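Local atomic coordinates of putative sporulation-specific glycosylase YdhD (Bacillus subtilis subsp. subtilis str. 168, PDB entry 3CZ8), a protein that probably hydrolyses glycosidic bonds of a chitin-like or cell-wall polysaccharide during sporulation, through the family 18 glycoside hydrolase domain that makes up this chain. Residues F119-T131 and D158-I171. The protein carries 1 engineered substitution. Numbering follows the deposited sequence.
Sequences FEQVSAADRDLFT and DNIPWLRGYDYGGI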
loop_
_atom_site.group_PDB
_atom_site.type_symbol
_atom_site.label_atom_id
_atom_site.label_comp_id
_atom_site.label_asym_id
_atom_site.label_seq_id
_atom_site.Cartn_x
_atom_site.Cartn_y
_atom_site.Cartn_z
ATOM N N PHE A 119 8.711 4.035 19.019
ATOM C CA PHE A 119 8.773 5.387 19.543
ATOM C C PHE A 119 9.762 6.170 18.702
ATOM O O PHE A 119 10.948 5.839 18.643
ATOM C CB PHE A 119 9.169 5.437 21.033
ATOM C CG PHE A 119 8.127 4.879 21.979
ATOM C CD1 PHE A 119 6.847 4.537 21.540
ATOM C CD2 PHE A 119 8.429 4.722 23.332
ATOM C CE1 PHE A 119 5.896 4.029 22.419
ATOM C CE2 PHE A 119 7.478 4.222 24.227
ATOM C CZ PHE A 119 6.209 3.875 23.768
ATOM N N GLU A 120 9.261 7.204 18.043
ATOM C CA GLU A 120 10.106 8.045 17.218
ATOM C C GLU A 120 10.217 9.441 17.798
ATOM O O GLU A 120 9.368 9.861 18.601
ATOM C CB GLU A 120 9.613 8.070 15.777
ATOM C CG GLU A 120 9.825 6.745 15.067
ATOM C CD GLU A 120 9.332 6.757 13.639
ATOM O OE1 GLU A 120 9.469 7.796 12.955
ATOM O OE2 GLU A 120 8.802 5.718 13.203
ATOM N N GLN A 121 11.281 10.133 17.389
ATOM C CA GLN A 121 11.661 11.450 17.913
ATOM C C GLN A 121 11.847 11.420 19.434
ATOM O O GLN A 121 11.404 12.328 20.143
ATOM C CB GLN A 121 10.669 12.546 17.481
ATOM C CG GLN A 121 10.592 12.783 15.964
ATOM C CD GLN A 121 9.351 13.574 15.558
ATOM O OE1 GLN A 121 8.987 14.563 16.200
ATOM N NE2 GLN A 121 8.696 13.137 14.488
ATOM N N VAL A 122 12.476 10.353 19.925
ATOM C CA VAL A 122 12.857 10.266 21.330
ATOM C C VAL A 122 13.995 11.260 21.514
ATOM O O VAL A 122 15.006 11.176 20.811
ATOM C CB VAL A 122 13.283 8.817 21.744
ATOM C CG1 VAL A 122 14.010 8.806 23.099
ATOM C CG2 VAL A 122 12.062 7.894 21.806
ATOM N N SER A 123 13.807 12.219 22.420
ATOM C CA SER A 123 14.829 13.235 22.684
ATOM C C SER A 123 16.112 12.616 23.259
ATOM O O SER A 123 16.075 11.572 23.914
ATOM C CB SER A 123 14.281 14.356 23.578
ATOM O OG SER A 123 14.039 13.903 24.896
ATOM N N ALA A 124 17.240 13.259 22.975
ATOM C CA ALA A 124 18.566 12.769 23.352
ATOM C C ALA A 124 18.816 12.736 24.859
ATOM O O ALA A 124 19.665 11.977 25.334
ATOM C CB ALA A 124 19.629 13.609 22.679
ATOM N N ALA A 125 18.089 13.572 25.600
ATOM C CA ALA A 125 18.194 13.615 27.058
ATOM C C ALA A 125 17.531 12.398 27.707
ATOM O O ALA A 125 17.867 12.026 28.834
ATOM C CB ALA A 125 17.578 14.889 27.593
ATOM N N ASP A 126 16.600 11.789 26.975
ATOM C CA ASP A 126 15.808 10.663 27.450
ATOM C C ASP A 126 16.380 9.316 27.023
ATOM O O ASP A 126 15.650 8.325 26.986
ATOM C CB ASP A 126 14.386 10.783 26.904
ATOM C CG ASP A 126 13.624 11.950 27.494
ATOM O OD1 ASP A 126 14.105 12.558 28.472
ATOM O OD2 ASP A 126 12.528 12.251 26.975
ATOM N N ARG A 127 17.680 9.279 26.732
ATOM C CA ARG A 127 18.282 8.091 26.152
ATOM C C ARG A 127 18.426 6.925 27.138
ATOM O O ARG A 127 18.094 5.787 26.794
ATOM C CB ARG A 127 19.580 8.445 25.408
ATOM C CG ARG A 127 20.878 8.487 26.191
ATOM C CD ARG A 127 21.808 7.379 25.732
ATOM N NE ARG A 127 21.993 7.379 24.282
ATOM C CZ ARG A 127 23.025 6.829 23.645
ATOM N NH1 ARG A 127 23.998 6.224 24.316
ATOM N NH2 ARG A 127 23.081 6.887 22.322
ATOM N N ASP A 128 18.872 7.215 28.357
ATOM C CA ASP A 128 19.003 6.209 29.394
ATOM C C ASP A 128 17.648 5.877 30.015
ATOM O O ASP A 128 17.433 4.760 30.490
ATOM C CB ASP A 128 20.026 6.661 30.444
ATOM C CG ASP A 128 21.460 6.595 29.926
ATOM O OD1 ASP A 128 22.375 7.088 30.620
ATOM O OD2 ASP A 128 21.674 6.045 28.821
ATOM N N LEU A 129 16.733 6.841 29.979
ATOM C CA LEU A 129 15.367 6.638 30.462
ATOM C C LEU A 129 14.566 5.736 29.536
ATOM O O LEU A 129 13.703 4.978 29.992
ATOM C CB LEU A 129 14.647 7.979 30.638
ATOM C CG LEU A 129 15.236 8.959 31.661
ATOM C CD1 LEU A 129 14.553 10.307 31.537
ATOM C CD2 LEU A 129 15.131 8.429 33.091
ATOM N N PHE A 130 14.854 5.833 28.238
ATOM C CA PHE A 130 14.236 4.974 27.228
ATOM C C PHE A 130 14.716 3.536 27.393
ATOM O O PHE A 130 13.906 2.618 27.379
ATOM C CB PHE A 130 14.517 5.496 25.808
ATOM C CG PHE A 130 13.740 4.792 24.722
ATOM C CD1 PHE A 130 14.311 4.588 23.473
ATOM C CD2 PHE A 130 12.445 4.332 24.945
ATOM C CE1 PHE A 130 13.606 3.947 22.459
ATOM C CE2 PHE A 130 11.742 3.675 23.941
ATOM C CZ PHE A 130 12.322 3.489 22.698
ATOM N N THR A 131 16.026 3.360 27.569
ATOM C CA THR A 131 16.621 2.050 27.839
ATOM C C THR A 131 16.038 1.414 29.107
ATOM O O THR A 131 15.689 0.228 29.106
ATOM C CB THR A 131 18.155 2.149 27.943
ATOM O OG1 THR A 131 18.660 2.807 26.777
ATOM C CG2 THR A 131 18.801 0.764 28.059
ATOM N N ASP A 158 27.341 7.821 17.157
ATOM C CA ASP A 158 26.545 8.389 18.239
ATOM C C ASP A 158 26.628 9.921 18.281
ATOM O O ASP A 158 26.337 10.545 19.302
ATOM C CB ASP A 158 26.949 7.767 19.576
ATOM C CG ASP A 158 25.752 7.423 20.442
ATOM O OD1 ASP A 158 25.576 6.228 20.768
ATOM O OD2 ASP A 158 24.976 8.343 20.781
ATOM N N ASN A 159 26.988 10.519 17.148
ATOM C CA ASN A 159 27.279 11.951 17.075
ATOM C C ASN A 159 26.101 12.788 16.599
ATOM O O ASN A 159 26.170 14.018 16.569
ATOM C CB ASN A 159 28.506 12.190 16.187
ATOM C CG ASN A 159 29.726 11.405 16.653
ATOM O OD1 ASN A 159 30.316 10.639 15.891
ATOM N ND2 ASN A 159 30.091 11.574 17.917
ATOM N N ILE A 160 25.013 12.117 16.248
ATOM C CA ILE A 160 23.853 12.780 15.674
ATOM C C ILE A 160 22.802 13.010 16.769
ATOM O O ILE A 160 22.426 12.062 17.457
ATOM C CB ILE A 160 23.284 11.949 14.489
ATOM C CG1 ILE A 160 24.400 11.504 13.519
ATOM C CG2 ILE A 160 22.202 12.690 13.773
ATOM C CD1 ILE A 160 25.069 12.615 12.704
ATOM N N PRO A 161 22.346 14.272 16.943
ATOM C CA PRO A 161 21.471 14.663 18.059
ATOM C C PRO A 161 20.091 13.993 18.081
ATOM O O PRO A 161 19.667 13.508 19.133
ATOM C CB PRO A 161 21.324 16.184 17.876
ATOM C CG PRO A 161 22.462 16.590 16.998
ATOM C CD PRO A 161 22.659 15.431 16.085
ATOM N N TRP A 162 19.402 13.971 16.938
ATOM C CA TRP A 162 18.084 13.341 16.831
ATOM C C TRP A 162 18.121 11.794 16.786
ATOM O O TRP A 162 17.082 11.142 16.679
ATOM C CB TRP A 162 17.307 13.915 15.637
ATOM C CG TRP A 162 17.928 13.636 14.298
ATOM C CD1 TRP A 162 17.663 12.575 13.476
ATOM C CD2 TRP A 162 18.907 14.433 13.619
ATOM N NE1 TRP A 162 18.421 12.658 12.336
ATOM C CE2 TRP A 162 19.189 13.790 12.391
ATOM C CE3 TRP A 162 19.572 15.630 13.926
ATOM C CZ2 TRP A 162 20.109 14.303 11.469
ATOM C CZ3 TRP A 162 20.491 16.136 13.013
ATOM C CH2 TRP A 162 20.753 15.470 11.800
ATOM N N LEU A 163 19.319 11.223 16.878
ATOM C CA LEU A 163 19.506 9.781 16.918
ATOM C C LEU A 163 20.089 9.351 18.270
ATOM O O LEU A 163 20.233 8.155 18.550
ATOM C CB LEU A 163 20.430 9.327 15.775
ATOM C CG LEU A 163 20.018 9.572 14.315
ATOM C CD1 LEU A 163 21.092 9.060 13.371
ATOM C CD2 LEU A 163 18.675 8.938 13.975
ATOM N N ARG A 164 20.404 10.334 19.109
ATOM C CA ARG A 164 21.160 10.093 20.334
ATOM C C ARG A 164 20.304 9.421 21.412
ATOM O O ARG A 164 20.832 8.747 22.283
ATOM C CB ARG A 164 21.789 11.401 20.839
ATOM C CG ARG A 164 23.269 11.294 21.188
ATOM C CD ARG A 164 23.479 10.895 22.634
ATOM N NE ARG A 164 24.700 10.113 22.825
ATOM C CZ ARG A 164 25.219 9.793 24.009
ATOM N NH1 ARG A 164 24.640 10.203 25.138
ATOM N NH2 ARG A 164 26.330 9.071 24.063
ATOM N N GLY A 165 18.983 9.580 21.314
ATOM C CA GLY A 165 18.023 8.903 22.192
ATOM C C GLY A 165 17.967 7.381 22.068
ATOM O O GLY A 165 17.336 6.708 22.890
ATOM N N TYR A 166 18.639 6.839 21.051
ATOM C CA TYR A 166 18.635 5.408 20.768
ATOM C C TYR A 166 19.995 4.785 21.021
ATOM O O TYR A 166 20.862 4.759 20.149
ATOM C CB TYR A 166 18.154 5.144 19.336
ATOM C CG TYR A 166 16.801 5.754 19.069
ATOM C CD1 TYR A 166 15.642 5.138 19.536
ATOM C CD2 TYR A 166 16.679 6.962 18.376
ATOM C CE1 TYR A 166 14.392 5.692 19.311
ATOM C CE2 TYR A 166 15.427 7.531 18.147
ATOM C CZ TYR A 166 14.292 6.884 18.621
ATOM O OH TYR A 166 13.054 7.414 18.411
ATOM N N ASP A 167 20.172 4.294 22.241
ATOM C CA ASP A 167 21.383 3.597 22.633
ATOM C C ASP A 167 21.310 2.166 22.111
ATOM O O ASP A 167 20.616 1.346 22.690
ATOM C CB ASP A 167 21.494 3.615 24.162
ATOM C CG ASP A 167 22.780 2.992 24.675
ATOM O OD1 ASP A 167 22.946 2.942 25.911
ATOM O OD2 ASP A 167 23.625 2.554 23.864
ATOM N N TYR A 168 22.043 1.869 21.037
ATOM C CA TYR A 168 22.016 0.536 20.407
ATOM C C TYR A 168 22.466 -0.596 21.330
ATOM O O TYR A 168 21.868 -1.671 21.327
ATOM C CB TYR A 168 22.866 0.511 19.128
ATOM C CG TYR A 168 22.130 0.875 17.843
ATOM C CD1 TYR A 168 21.046 1.754 17.844
ATOM C CD2 TYR A 168 22.544 0.353 16.620
ATOM C CE1 TYR A 168 20.383 2.088 16.658
ATOM C CE2 TYR A 168 21.896 0.685 15.436
ATOM C CZ TYR A 168 20.823 1.553 15.461
ATOM O OH TYR A 168 20.193 1.875 14.285
ATOM N N GLY A 169 23.516 -0.346 22.110
ATOM C CA GLY A 169 24.082 -1.353 23.007
ATOM C C GLY A 169 23.179 -1.624 24.190
ATOM O O GLY A 169 23.026 -2.771 24.613
ATOM N N GLY A 170 22.575 -0.560 24.716
ATOM C CA GLY A 170 21.636 -0.661 25.827
ATOM C C GLY A 170 20.285 -1.240 25.437
ATOM O O GLY A 170 19.679 -1.985 26.213
ATOM N N ILE A 171 19.806 -0.879 24.247
ATOM C CA ILE A 171 18.551 -1.414 23.701
ATOM C C ILE A 171 18.739 -2.874 23.288
ATOM O O ILE A 171 17.933 -3.735 23.644
ATOM C CB ILE A 171 18.037 -0.570 22.498
ATOM C CG1 ILE A 171 17.540 0.804 22.966
ATOM C CG2 ILE A 171 16.912 -1.292 21.729
ATOM C CD1 ILE A 171 17.313 1.789 21.818
HETATM O O HOH W 1 13.159 8.924 15.565
HETATM O O HOH W 2 17.271 11.630 19.841
HETATM O O HOH W 3 15.097 11.524 18.098
HETATM O O HOH W 4 17.049 14.346 20.086
HETATM O O HOH W 5 21.228 3.556 27.569
HETATM O O HOH W 6 18.108 4.122 24.296
#
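Arg127, in one of its two modelled conformers, reaches across to the loop 158-167 and holds it through backbone hydrogen bonds, a salt bridge and stacking. Its NE and NH2 both bond the carbonyl oxygen of Arg164, side-on, with NE at 2.7 Å and almost in line with the C=O. NH2 also forms a salt bridge with Asp158, 2.8 Å from OD2 and bonded to the syn lone pair of OD1. The Arg164 guanidinium lies flat over one face of this group, centres 3.7 Å apart and planes at 6°, while the Asp167 side chain covers the opposite face. The two like charges are probably tolerated because Asp158 OD2 also takes Arg164 NE in a salt bridge at 2.7 Å. With an alanine in place of Arg164, one face of the Arg127 guanidinium would probably lose its stacking partner, and Asp158 OD2 one of its charged mates.

Among the hydrogen bonds, Tyr166 OH donates to Phe119 O at 2.6 Å and accepts a weak bond from Val122 N. Chi1 of -55° sets the ring anti to its carbonyl carbon, carrying the hydroxyl to the backbone next to Glu120. One water joins Thr131 OG1, Gly165 O and Asp167 N.

Apolar packing completes the contact: Val122 CB sits 3.8 Å from Tyr166 CZ, and Phe130 CE1 meets Tyr166 CE1 obliquely. At Gly165, a beta-carbon would clash with Val122 O.

The contact joins the loops and helix starts that follow neighbouring parallel strands 114-118 and 147-153 of the TIM barrel, at the end bearing Glu120, the predicted proton donor of this family 18 glycoside hydrolase domain.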